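Local coordinates for filamentation induced by cAMP protein Fic (Desulfovibrio alaskensis, PDB 4RGL) that is of unassigned function but belongs to the Fic/DOC family of largely helical proteins and carries a C-terminal domain of the helix-turn-helix class, at residues G107-A112 with H183-G188; A112-M117 with D122-Y127; V132-F135 with V141-A144; F175-E180 with A229-Q234. One frame throughout, in Å; residues are numbered along the deposited sequence.

Interaction 1: residues G107-A112 with H183-G188; sequences GDLLAA and HPFADG
F185 meets L109 and L110 in a small, entirely apolar contact between helix 106-117 and the loop that follows helix 168-182. Followed from its start, the loop leaves that helix at H183, where phi turns positive, and H183 ND1 is hydrogen-bonded back to E180 O. P184 comes next, its CB directed toward the helix, but it stays short of contact and packs on Y127 and F179 instead. The contact itself is made at F185. Its CG stands anti to the carbonyl carbon (chi1 -58°), which extends the ring across a CA-CA gap of 9.3 Å between F185 and L110. The far rim of the ring does the touching: CE1 lies 3.7 Å from L110 CD2, and CZ lies 4.0 Å from L109 CG. Both leucine atoms lie at the ring edge, near its plane, while H113 stacks on the ring. About 132 Å² is buried in total. Beyond F185, the chain turns through A186 and D187 to G188, which occupies the N-cap position of helix 189-202. The sequence HPFADG opens the HPFx(D/E)GN(G/K)R signature of Fic proteins, carried by this loop and the start of helix 189-202, and its phenylalanine is here inserted against the helical core.

Interaction 2: residues A112-M117 with D122-Y127; sequences AHELLM and DETGRY
H113 receives the backbone N-H of G125 on ND1, one of two hydrogen bonds between the end of helix 106-117 and the loop after it. The N to ND1 distance is 3.0 Å, the angle at hydrogen is 157°, and the donor lies only 5° out of the imidazole plane. At the other ring nitrogen, NE2 is hydrogen-bonded to D187 O. One nitrogen accepting and the other facing a carbonyl is consistent with the neutral tautomer protonated on NE2, and the two bonds together fix the ring's rotation. Near the same plane, E123 O lies 3.4 Å from H113 CE1. The second bond runs from T124 OG1 to E114 OE1, at 3.2 Å, meeting the oxygen nearly in line with its C-O bond. E114 is folded at chi2 (59°), and its OE2 forms a salt bridge with R118 NE, so each carboxylate oxygen has a partner. Next to this bond, the methyl CG2 of T124 lies 3.7 Å from CB of M117, a selenomethionine. The helix carrying H113 and E114 packs through A112 and L116 on M192 of helix 189-202 and through L115 and L116 on T94 of helix 82-95, while Y127 touches helix 150-163.

Interaction 3: residues V132-F135 with V141-A144; sequences VGIF and VHMA
V132-F135 and V141-A144 pair as the two arms of a short antiparallel beta hairpin, lying at the surface of the Fic/DOC domain beside the loop after helix 168-182. Two backbone bonds define the pairing. A144 N-H donates a hydrogen bond to V132 O (N to O 2.9 Å), with an angle of 172° at hydrogen, and I134 N binds H142 O at 2.8 Å. I134 and H142 therefore form a hydrogen-bonded pair, whereas G133 and M143 form a non-hydrogen-bonded one whose CA atoms approach to 4.5 Å. G133 CA also makes a CA-H...O contact with H142 O. In Fic proteins a hairpin in this position, next to the signature loop, is known as the flap, and the packing of V132 and I134 on H183, the first residue of that loop, matches this placement. On the face bearing I134 and H142, the imidazole is turned over the isoleucine: I134 CB lies 4.0 Å from the ring centroid and 26° off its normal, a CH-pi contact over the face. The CG of H142 sits between its backbone N and carbonyl carbon (chi1 68°), which directs the ring toward that neighbour. I134 CG1 then reaches A144 CB at 3.7 Å, and V132 CG1 touches the same methyl at an equal distance. M143, a selenomethionine, curls back until its CE is 3.6 Å from V132 O. At the turn end of the hairpin, V141 CG2 abuts F135 CE2 at 3.5 Å, and the F135 side chain comes within about 4 Å of an unidentified ligand.

Interaction 4: residues F175-E180 with A229-Q234; sequences FHYEFE and AVADSQ
The hydroxyl of Y177 gives a hydrogen bond to the carbonyl of A231, with OH 2.8 Å from A231 O. The bond is weak; the C=O...OH angle is about 105°, so the hydroxyl comes to the carbonyl oxygen from the flank rather than end-on. This is the one hydrogen bond between 175-180 and 229-234, and it is accompanied by an apolar touch, with Y177 CE1 3.6 Å from A231 CB. Y177 has CG anti to its N (chi1 172°), an extended start that carries the phenol outward from helix 168-182 to helix 221-234. The nearest CA atoms, those of Y177 and D232, are 8.6 Å apart, and only 104 Å² is buried. Polar groups farther along are joined indirectly: E180 OE1 and D232 OD2 are 6.3 Å apart, and R136 forms a salt bridge with each, which probably offsets their like charges. Y177 also lies on L228, and E180 touches the same leucine. The arrangement is plain helix-helix packing, in which an aromatic side chain spans the gap and ties the helix leading into the Fic signature loop to one that follows later in the chain.

Interactions 1 and 2 lie closest, with centres about 5 Å apart; they share A112 and helix 106-117. Interaction 3 is centred about 16 Å from interaction 1, and interaction 4 about 13 Å from interaction 3. Along the chain, interaction 2, which starts at the shared A112, and then interaction 3 close in series before 183-188 is reached, whereas interaction 4 alternates with interaction 1, because 175-180 comes before 183-188 and 229-234 after it. Residues of the signature loop 183-188 touch each of the other three contacts directly: H113 of interaction 2, V132 and I134 of the hairpin, and F179 of helix 168-182. Interaction 2 touches neither interaction 3 nor interaction 4.

Interaction 1: residues G107-A112 with H183-G188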
loop_
_atom_site.group_PDB
_atom_site.type_symbol
_atom_site.label_atom_id
_atom_site.label_comp_id
_atom_site.label_asym_id
_atom_site.label_seq_id
_atom_site.Cartn_x
_atom_site.Cartn_y
_atom_site.Cartn_z
ATOM N N GLY A 107 -12.441 -15.046 14.493
ATOM C CA GLY A 107 -11.205 -15.821 14.498
ATOM C C GLY A 107 -10.144 -15.258 13.581
ATOM O O GLY A 107 -8.960 -15.250 13.929
ATOM N N ASP A 108 -10.565 -14.751 12.400
ATOM C CA ASP A 108 -9.647 -14.144 11.432
ATOM C C ASP A 108 -9.095 -12.825 11.966
ATOM O O ASP A 108 -7.922 -12.521 11.752
ATOM C CB ASP A 108 -10.350 -13.924 10.083
ATOM C CG ASP A 108 -10.707 -15.212 9.351
ATOM O OD1 ASP A 108 -10.127 -16.271 9.693
ATOM O OD2 ASP A 108 -11.492 -15.145 8.388
ATOM N N LEU A 109 -9.931 -12.062 12.713
ATOM C CA LEU A 109 -9.508 -10.809 13.345
ATOM C C LEU A 109 -8.421 -11.077 14.383
ATOM O O LEU A 109 -7.428 -10.344 14.441
ATOM C CB LEU A 109 -10.723 -10.103 14.008
ATOM C CG LEU A 109 -10.447 -8.721 14.663
ATOM C CD1 LEU A 109 -10.120 -7.680 13.625
ATOM C CD2 LEU A 109 -11.638 -8.262 15.479
ATOM N N LEU A 110 -8.581 -12.156 15.170
ATOM C CA LEU A 110 -7.621 -12.520 16.207
ATOM C C LEU A 110 -6.336 -13.062 15.587
ATOM O O LEU A 110 -5.245 -12.686 16.017
ATOM C CB LEU A 110 -8.233 -13.556 17.167
ATOM C CG LEU A 110 -9.540 -13.119 17.859
ATOM C CD1 LEU A 110 -10.109 -14.229 18.679
ATOM C CD2 LEU A 110 -9.328 -11.870 18.716
ATOM N N ALA A 111 -6.460 -13.885 14.526
ATOM C CA ALA A 111 -5.296 -14.415 13.805
ATOM C C ALA A 111 -4.428 -13.266 13.226
ATOM O O ALA A 111 -3.192 -13.350 13.250
ATOM C CB ALA A 111 -5.755 -15.343 12.687
ATOM N N ALA A 112 -5.081 -12.181 12.758
ATOM C CA ALA A 112 -4.384 -11.012 12.227
ATOM C C ALA A 112 -3.636 -10.272 13.332
ATOM O O ALA A 112 -2.473 -9.896 13.147
ATOM C CB ALA A 112 -5.374 -10.075 11.551
ATOM N N HIS A 183 -11.608 -0.288 20.864
ATOM C CA HIS A 183 -10.196 -0.608 21.194
ATOM C C HIS A 183 -10.120 -2.004 21.824
ATOM O O HIS A 183 -9.930 -2.126 23.034
ATOM C CB HIS A 183 -9.595 0.459 22.147
ATOM C CG HIS A 183 -8.698 1.450 21.474
ATOM N ND1 HIS A 183 -9.194 2.374 20.572
ATOM C CD2 HIS A 183 -7.391 1.731 21.711
ATOM C CE1 HIS A 183 -8.161 3.128 20.225
ATOM N NE2 HIS A 183 -7.056 2.782 20.888
ATOM N N PRO A 184 -10.453 -3.069 21.051
ATOM C CA PRO A 184 -10.640 -4.390 21.674
ATOM C C PRO A 184 -9.335 -5.027 22.152
ATOM O O PRO A 184 -9.372 -5.914 22.991
ATOM C CB PRO A 184 -11.266 -5.220 20.550
ATOM C CG PRO A 184 -10.832 -4.557 19.307
ATOM C CD PRO A 184 -10.807 -3.096 19.618
ATOM N N PHE A 185 -8.200 -4.622 21.587
ATOM C CA PHE A 185 -6.929 -5.250 21.928
ATOM C C PHE A 185 -6.111 -4.375 22.882
ATOM O O PHE A 185 -6.329 -3.163 22.959
ATOM C CB PHE A 185 -6.123 -5.547 20.664
ATOM C CG PHE A 185 -6.841 -6.445 19.687
ATOM C CD1 PHE A 185 -6.934 -7.812 19.912
ATOM C CD2 PHE A 185 -7.382 -5.931 18.515
ATOM C CE1 PHE A 185 -7.594 -8.643 19.006
ATOM C CE2 PHE A 185 -8.029 -6.765 17.600
ATOM C CZ PHE A 185 -8.135 -8.117 17.854
ATOM N N ALA A 186 -5.180 -4.994 23.614
ATOM C CA ALA A 186 -4.301 -4.279 24.525
ATOM C C ALA A 186 -3.387 -3.300 23.760
ATOM O O ALA A 186 -3.075 -2.224 24.271
ATOM C CB ALA A 186 -3.463 -5.264 25.320
ATOM N N ASP A 187 -2.960 -3.681 22.534
ATOM C CA ASP A 187 -2.091 -2.837 21.704
ATOM C C ASP A 187 -2.424 -2.998 20.231
ATOM O O ASP A 187 -2.971 -4.025 19.832
ATOM C CB ASP A 187 -0.596 -3.188 21.939
ATOM C CG ASP A 187 -0.126 -3.012 23.368
ATOM O OD1 ASP A 187 -0.217 -3.987 24.145
ATOM O OD2 ASP A 187 0.427 -1.928 23.685
ATOM N N GLY A 188 -2.030 -2.011 19.426
ATOM C CA GLY A 188 -2.146 -2.074 17.971
ATOM C C GLY A 188 -3.549 -1.895 17.421
ATOM O O GLY A 188 -3.827 -2.313 16.293
#

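Interaction 2: residues A112-M117 with D122-Y127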
loop_
_atom_site.group_PDB
_atom_site.type_symbol
_atom_site.label_atom_id
_atom_site.label_comp_id
_atom_site.label_asym_id
_atom_site.label_seq_id
_atom_site.Cartn_x
_atom_site.Cartn_y
_atom_site.Cartn_z
ATOM N N ALA A 112 -5.081 -12.181 12.758
ATOM C CA ALA A 112 -4.384 -11.012 12.227
ATOM C C ALA A 112 -3.636 -10.272 13.332
ATOM O O ALA A 112 -2.473 -9.896 13.147
ATOM C CB ALA A 112 -5.374 -10.075 11.551
ATOM N N HIS A 113 -4.294 -10.074 14.495
ATOM C CA HIS A 113 -3.681 -9.389 15.634
ATOM C C HIS A 113 -2.454 -10.170 16.140
ATOM O O HIS A 113 -1.441 -9.557 16.510
ATOM C CB HIS A 113 -4.698 -9.200 16.760
ATOM C CG HIS A 113 -4.157 -8.449 17.931
ATOM N ND1 HIS A 113 -3.775 -9.101 19.090
ATOM C CD2 HIS A 113 -3.872 -7.131 18.055
ATOM C CE1 HIS A 113 -3.313 -8.158 19.892
ATOM N NE2 HIS A 113 -3.351 -6.956 19.310
ATOM N N GLU A 114 -2.525 -11.530 16.091
ATOM C CA GLU A 114 -1.410 -12.399 16.461
ATOM C C GLU A 114 -0.185 -12.134 15.557
ATOM O O GLU A 114 0.905 -11.888 16.069
ATOM C CB GLU A 114 -1.837 -13.892 16.389
ATOM C CG GLU A 114 -0.697 -14.880 16.100
ATOM C CD GLU A 114 0.461 -14.889 17.084
ATOM O OE1 GLU A 114 0.285 -14.408 18.227
ATOM O OE2 GLU A 114 1.544 -15.391 16.711
ATOM N N LEU A 115 -0.375 -12.148 14.224
ATOM C CA LEU A 115 0.724 -11.922 13.280
ATOM C C LEU A 115 1.316 -10.538 13.440
ATOM O O LEU A 115 2.529 -10.367 13.292
ATOM C CB LEU A 115 0.241 -12.106 11.841
ATOM C CG LEU A 115 -0.007 -13.531 11.403
ATOM C CD1 LEU A 115 -0.706 -13.565 10.065
ATOM C CD2 LEU A 115 1.284 -14.310 11.338
ATOM N N LEU A 116 0.465 -9.540 13.731
ATOM C CA LEU A 116 0.874 -8.149 13.833
ATOM C C LEU A 116 1.652 -7.879 15.128
ATOM O O LEU A 116 2.567 -7.057 15.126
ATOM C CB LEU A 116 -0.369 -7.236 13.766
ATOM C CG LEU A 116 -0.108 -5.723 13.768
ATOM C CD1 LEU A 116 0.482 -5.266 12.434
ATOM C CD2 LEU A 116 -1.377 -4.963 14.047
HETATM N N MSE A 117 1.273 -8.538 16.234
HETATM C CA MSE A 117 1.861 -8.219 17.546
HETATM C C MSE A 117 2.816 -9.328 18.061
HETATM O O MSE A 117 3.387 -9.180 19.145
HETATM C CB MSE A 117 0.750 -7.975 18.592
HETATM C CG MSE A 117 -0.228 -6.858 18.205
HETATM SE SE MSE A 117 0.648 -5.176 17.762
HETATM C CE MSE A 117 1.507 -4.823 19.393
ATOM N N ASP A 122 2.263 -8.998 25.360
ATOM C CA ASP A 122 1.845 -10.180 26.110
ATOM C C ASP A 122 0.523 -10.745 25.556
ATOM O O ASP A 122 0.470 -11.921 25.188
ATOM C CB ASP A 122 1.705 -9.854 27.607
ATOM N N GLU A 123 -0.534 -9.899 25.465
ATOM C CA GLU A 123 -1.854 -10.355 25.009
ATOM C C GLU A 123 -1.994 -10.225 23.488
ATOM O O GLU A 123 -2.418 -9.180 22.988
ATOM C CB GLU A 123 -2.974 -9.578 25.713
ATOM C CG GLU A 123 -3.072 -9.868 27.198
ATOM C CD GLU A 123 -4.199 -9.136 27.894
ATOM O OE1 GLU A 123 -4.030 -7.933 28.197
ATOM O OE2 GLU A 123 -5.253 -9.765 28.139
ATOM N N THR A 124 -1.700 -11.314 22.763
ATOM C CA THR A 124 -1.804 -11.358 21.301
ATOM C C THR A 124 -2.879 -12.353 20.879
ATOM O O THR A 124 -2.981 -13.426 21.463
ATOM C CB THR A 124 -0.445 -11.736 20.686
ATOM O OG1 THR A 124 -0.090 -13.048 21.118
ATOM C CG2 THR A 124 0.653 -10.756 21.052
ATOM N N GLY A 125 -3.634 -12.010 19.838
ATOM C CA GLY A 125 -4.668 -12.888 19.289
ATOM C C GLY A 125 -5.841 -13.110 20.225
ATOM O O GLY A 125 -6.472 -14.171 20.199
ATOM N N ARG A 126 -6.122 -12.112 21.077
ATOM C CA ARG A 126 -7.221 -12.149 22.046
ATOM C C ARG A 126 -7.544 -10.750 22.506
ATOM O O ARG A 126 -6.700 -9.853 22.389
ATOM C CB ARG A 126 -6.867 -13.053 23.258
ATOM C CG ARG A 126 -5.540 -12.702 23.928
ATOM C CD ARG A 126 -5.183 -13.697 25.017
ATOM N NE ARG A 126 -3.786 -13.562 25.438
ATOM C CZ ARG A 126 -2.773 -14.211 24.864
ATOM N NH1 ARG A 126 -2.997 -15.041 23.850
ATOM N NH2 ARG A 126 -1.532 -14.035 25.299
ATOM N N TYR A 127 -8.754 -10.539 23.023
ATOM C CA TYR A 127 -9.144 -9.220 23.496
ATOM C C TYR A 127 -8.507 -8.929 24.848
ATOM O O TYR A 127 -8.146 -9.860 25.578
ATOM C CB TYR A 127 -10.675 -9.092 23.577
ATOM C CG TYR A 127 -11.368 -9.296 22.244
ATOM C CD1 TYR A 127 -10.869 -8.717 21.078
ATOM C CD2 TYR A 127 -12.590 -9.960 22.165
ATOM C CE1 TYR A 127 -11.521 -8.870 19.855
ATOM C CE2 TYR A 127 -13.258 -10.111 20.949
ATOM C CZ TYR A 127 -12.721 -9.561 19.796
ATOM O OH TYR A 127 -13.370 -9.716 18.593
#

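Interaction 3: residues V132-F135 with V141-A144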
loop_
_atom_site.group_PDB
_atom_site.type_symbol
_atom_site.label_atom_id
_atom_site.label_comp_id
_atom_site.label_asym_id
_atom_site.label_seq_id
_atom_site.Cartn_x
_atom_site.Cartn_y
_atom_site.Cartn_z
ATOM N N VAL A 132 -7.943 0.084 28.773
ATOM C CA VAL A 132 -6.913 0.636 27.903
ATOM C C VAL A 132 -7.261 2.100 27.564
ATOM O O VAL A 132 -8.446 2.461 27.492
ATOM C CB VAL A 132 -6.728 -0.235 26.608
ATOM C CG1 VAL A 132 -7.919 -0.086 25.666
ATOM C CG2 VAL A 132 -5.426 0.115 25.893
ATOM N N GLY A 133 -6.235 2.928 27.416
ATOM C CA GLY A 133 -6.406 4.327 27.056
ATOM C C GLY A 133 -6.478 4.535 25.556
ATOM O O GLY A 133 -5.714 3.919 24.802
ATOM N N ILE A 134 -7.435 5.374 25.102
ATOM C CA ILE A 134 -7.566 5.715 23.689
ATOM C C ILE A 134 -6.773 6.993 23.402
ATOM O O ILE A 134 -7.018 8.033 24.032
ATOM C CB ILE A 134 -9.063 5.863 23.271
ATOM C CG1 ILE A 134 -9.860 4.573 23.573
ATOM C CG2 ILE A 134 -9.180 6.258 21.788
ATOM C CD1 ILE A 134 -11.376 4.671 23.259
ATOM N N PHE A 135 -5.790 6.904 22.490
ATOM C CA PHE A 135 -4.971 8.049 22.098
ATOM C C PHE A 135 -5.429 8.608 20.765
ATOM O O PHE A 135 -5.567 7.853 19.790
ATOM C CB PHE A 135 -3.484 7.655 22.019
ATOM C CG PHE A 135 -2.814 7.474 23.356
ATOM C CD1 PHE A 135 -2.856 6.252 24.015
ATOM C CD2 PHE A 135 -2.078 8.508 23.930
ATOM C CE1 PHE A 135 -2.221 6.082 25.246
ATOM C CE2 PHE A 135 -1.420 8.327 25.146
ATOM C CZ PHE A 135 -1.502 7.119 25.801
ATOM N N VAL A 141 -6.187 11.997 26.816
ATOM C CA VAL A 141 -6.434 10.546 26.863
ATOM C C VAL A 141 -7.717 10.237 27.653
ATOM O O VAL A 141 -7.912 10.762 28.757
ATOM C CB VAL A 141 -5.213 9.790 27.484
ATOM C CG1 VAL A 141 -5.465 8.282 27.547
ATOM C CG2 VAL A 141 -3.936 10.093 26.717
ATOM N N HIS A 142 -8.556 9.347 27.114
ATOM C CA HIS A 142 -9.731 8.850 27.825
ATOM C C HIS A 142 -9.744 7.321 27.774
ATOM O O HIS A 142 -8.993 6.726 26.991
ATOM C CB HIS A 142 -11.032 9.443 27.244
ATOM C CG HIS A 142 -11.349 8.970 25.868
ATOM N ND1 HIS A 142 -10.780 9.560 24.756
ATOM C CD2 HIS A 142 -12.184 7.986 25.463
ATOM C CE1 HIS A 142 -11.266 8.904 23.715
ATOM N NE2 HIS A 142 -12.123 7.954 24.091
HETATM N N MSE A 143 -10.530 6.681 28.645
HETATM C CA MSE A 143 -10.525 5.224 28.751
HETATM C C MSE A 143 -11.507 4.592 27.773
HETATM O O MSE A 143 -12.596 5.130 27.553
HETATM C CB MSE A 143 -10.855 4.781 30.189
HETATM C CG MSE A 143 -9.982 5.444 31.247
HETATM SE SE MSE A 143 -8.074 5.295 30.891
HETATM C CE MSE A 143 -7.893 3.368 30.941
ATOM N N ALA A 144 -11.137 3.420 27.212
ATOM C CA ALA A 144 -12.021 2.638 26.337
ATOM C C ALA A 144 -13.078 1.881 27.171
ATOM O O ALA A 144 -12.978 1.847 28.399
ATOM C CB ALA A 144 -11.199 1.656 25.508
#

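Interaction 4: residues F175-E180 with A229-Q234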
loop_
_atom_site.group_PDB
_atom_site.type_symbol
_atom_site.label_atom_id
_atom_site.label_comp_id
_atom_site.label_asym_id
_atom_site.label_seq_id
_atom_site.Cartn_x
_atom_site.Cartn_y
_atom_site.Cartn_z
ATOM N N PHE A 175 -17.200 0.456 10.278
ATOM C CA PHE A 175 -16.457 -0.509 11.089
ATOM C C PHE A 175 -15.237 0.153 11.736
ATOM O O PHE A 175 -15.017 -0.010 12.934
ATOM C CB PHE A 175 -16.022 -1.714 10.244
ATOM C CG PHE A 175 -15.355 -2.811 11.047
ATOM C CD1 PHE A 175 -13.994 -2.759 11.331
ATOM C CD2 PHE A 175 -16.089 -3.887 11.529
ATOM C CE1 PHE A 175 -13.390 -3.749 12.103
ATOM C CE2 PHE A 175 -15.476 -4.887 12.287
ATOM C CZ PHE A 175 -14.131 -4.813 12.568
ATOM N N HIS A 176 -14.451 0.912 10.937
ATOM C CA HIS A 176 -13.263 1.636 11.422
ATOM C C HIS A 176 -13.633 2.527 12.603
ATOM O O HIS A 176 -12.947 2.518 13.618
ATOM C CB HIS A 176 -12.658 2.490 10.275
ATOM C CG HIS A 176 -11.242 2.943 10.513
ATOM N ND1 HIS A 176 -10.290 2.882 9.511
ATOM C CD2 HIS A 176 -10.662 3.436 11.633
ATOM C CE1 HIS A 176 -9.179 3.365 10.040
ATOM N NE2 HIS A 176 -9.349 3.692 11.320
ATOM N N TYR A 177 -14.746 3.262 12.480
ATOM C CA TYR A 177 -15.226 4.184 13.504
ATOM C C TYR A 177 -15.637 3.438 14.767
ATOM O O TYR A 177 -15.269 3.847 15.870
ATOM C CB TYR A 177 -16.404 5.003 12.960
ATOM C CG TYR A 177 -17.101 5.849 13.998
ATOM C CD1 TYR A 177 -16.565 7.066 14.410
ATOM C CD2 TYR A 177 -18.364 5.503 14.472
ATOM C CE1 TYR A 177 -17.238 7.886 15.313
ATOM C CE2 TYR A 177 -19.065 6.334 15.345
ATOM C CZ TYR A 177 -18.494 7.521 15.770
ATOM O OH TYR A 177 -19.167 8.324 16.662
ATOM N N GLU A 178 -16.391 2.348 14.616
ATOM C CA GLU A 178 -16.836 1.556 15.755
ATOM C C GLU A 178 -15.658 0.842 16.423
ATOM O O GLU A 178 -15.530 0.885 17.647
ATOM C CB GLU A 178 -17.895 0.542 15.322
ATOM C CG GLU A 178 -19.224 1.178 14.947
ATOM C CD GLU A 178 -19.890 1.947 16.073
ATOM O OE1 GLU A 178 -19.915 1.431 17.214
ATOM O OE2 GLU A 178 -20.395 3.060 15.812
ATOM N N PHE A 179 -14.764 0.229 15.605
ATOM C CA PHE A 179 -13.587 -0.498 16.096
ATOM C C PHE A 179 -12.678 0.422 16.916
ATOM O O PHE A 179 -12.172 0.009 17.954
ATOM C CB PHE A 179 -12.801 -1.108 14.914
ATOM C CG PHE A 179 -11.664 -2.013 15.320
ATOM C CD1 PHE A 179 -10.401 -1.493 15.594
ATOM C CD2 PHE A 179 -11.844 -3.387 15.403
ATOM C CE1 PHE A 179 -9.354 -2.330 15.999
ATOM C CE2 PHE A 179 -10.788 -4.226 15.780
ATOM C CZ PHE A 179 -9.549 -3.690 16.075
ATOM N N GLU A 180 -12.471 1.672 16.447
ATOM C CA GLU A 180 -11.607 2.633 17.140
ATOM C C GLU A 180 -12.204 3.002 18.514
ATOM O O GLU A 180 -11.459 3.194 19.476
ATOM C CB GLU A 180 -11.405 3.899 16.275
ATOM C CG GLU A 180 -10.209 4.762 16.693
ATOM C CD GLU A 180 -10.448 5.754 17.826
ATOM O OE1 GLU A 180 -11.618 5.920 18.242
ATOM O OE2 GLU A 180 -9.479 6.444 18.217
ATOM N N ALA A 229 -12.688 12.619 16.815
ATOM C CA ALA A 229 -13.084 13.052 18.160
ATOM C C ALA A 229 -14.425 13.786 18.131
ATOM O O ALA A 229 -15.247 13.591 19.029
ATOM C CB ALA A 229 -12.015 13.948 18.758
ATOM N N VAL A 230 -14.642 14.660 17.098
ATOM C CA VAL A 230 -15.903 15.400 16.942
ATOM C C VAL A 230 -17.045 14.417 16.688
ATOM O O VAL A 230 -18.110 14.538 17.302
ATOM C CB VAL A 230 -15.812 16.453 15.813
ATOM N N ALA A 231 -16.793 13.387 15.839
ATOM C CA ALA A 231 -17.762 12.324 15.562
ATOM C C ALA A 231 -18.063 11.514 16.833
ATOM O O ALA A 231 -19.213 11.144 17.069
ATOM C CB ALA A 231 -17.235 11.409 14.467
ATOM N N ASP A 232 -17.028 11.286 17.673
ATOM C CA ASP A 232 -17.173 10.591 18.958
ATOM C C ASP A 232 -18.010 11.442 19.947
ATOM O O ASP A 232 -18.890 10.909 20.629
ATOM C CB ASP A 232 -15.777 10.279 19.554
ATOM C CG ASP A 232 -15.806 9.715 20.964
ATOM O OD1 ASP A 232 -16.685 8.874 21.249
ATOM O OD2 ASP A 232 -14.894 10.042 21.749
ATOM N N SER A 233 -17.745 12.766 19.998
ATOM C CA SER A 233 -18.443 13.688 20.902
ATOM C C SER A 233 -19.917 13.860 20.502
ATOM O O SER A 233 -20.793 13.909 21.373
ATOM C CB SER A 233 -17.746 15.049 20.914
ATOM O OG SER A 233 -18.416 15.971 21.759
ATOM N N GLN A 234 -20.186 13.962 19.188
ATOM C CA GLN A 234 -21.538 14.187 18.682
ATOM C C GLN A 234 -22.282 12.838 18.469
ATOM O O GLN A 234 -23.466 12.837 18.110
ATOM C CB GLN A 234 -21.486 14.995 17.364
ATOM C CG GLN A 234 -22.803 15.717 17.016
ATOM C CD GLN A 234 -23.120 16.863 17.969
ATOM O OE1 GLN A 234 -22.257 17.352 18.718
ATOM N NE2 GLN A 234 -24.349 17.360 17.905
#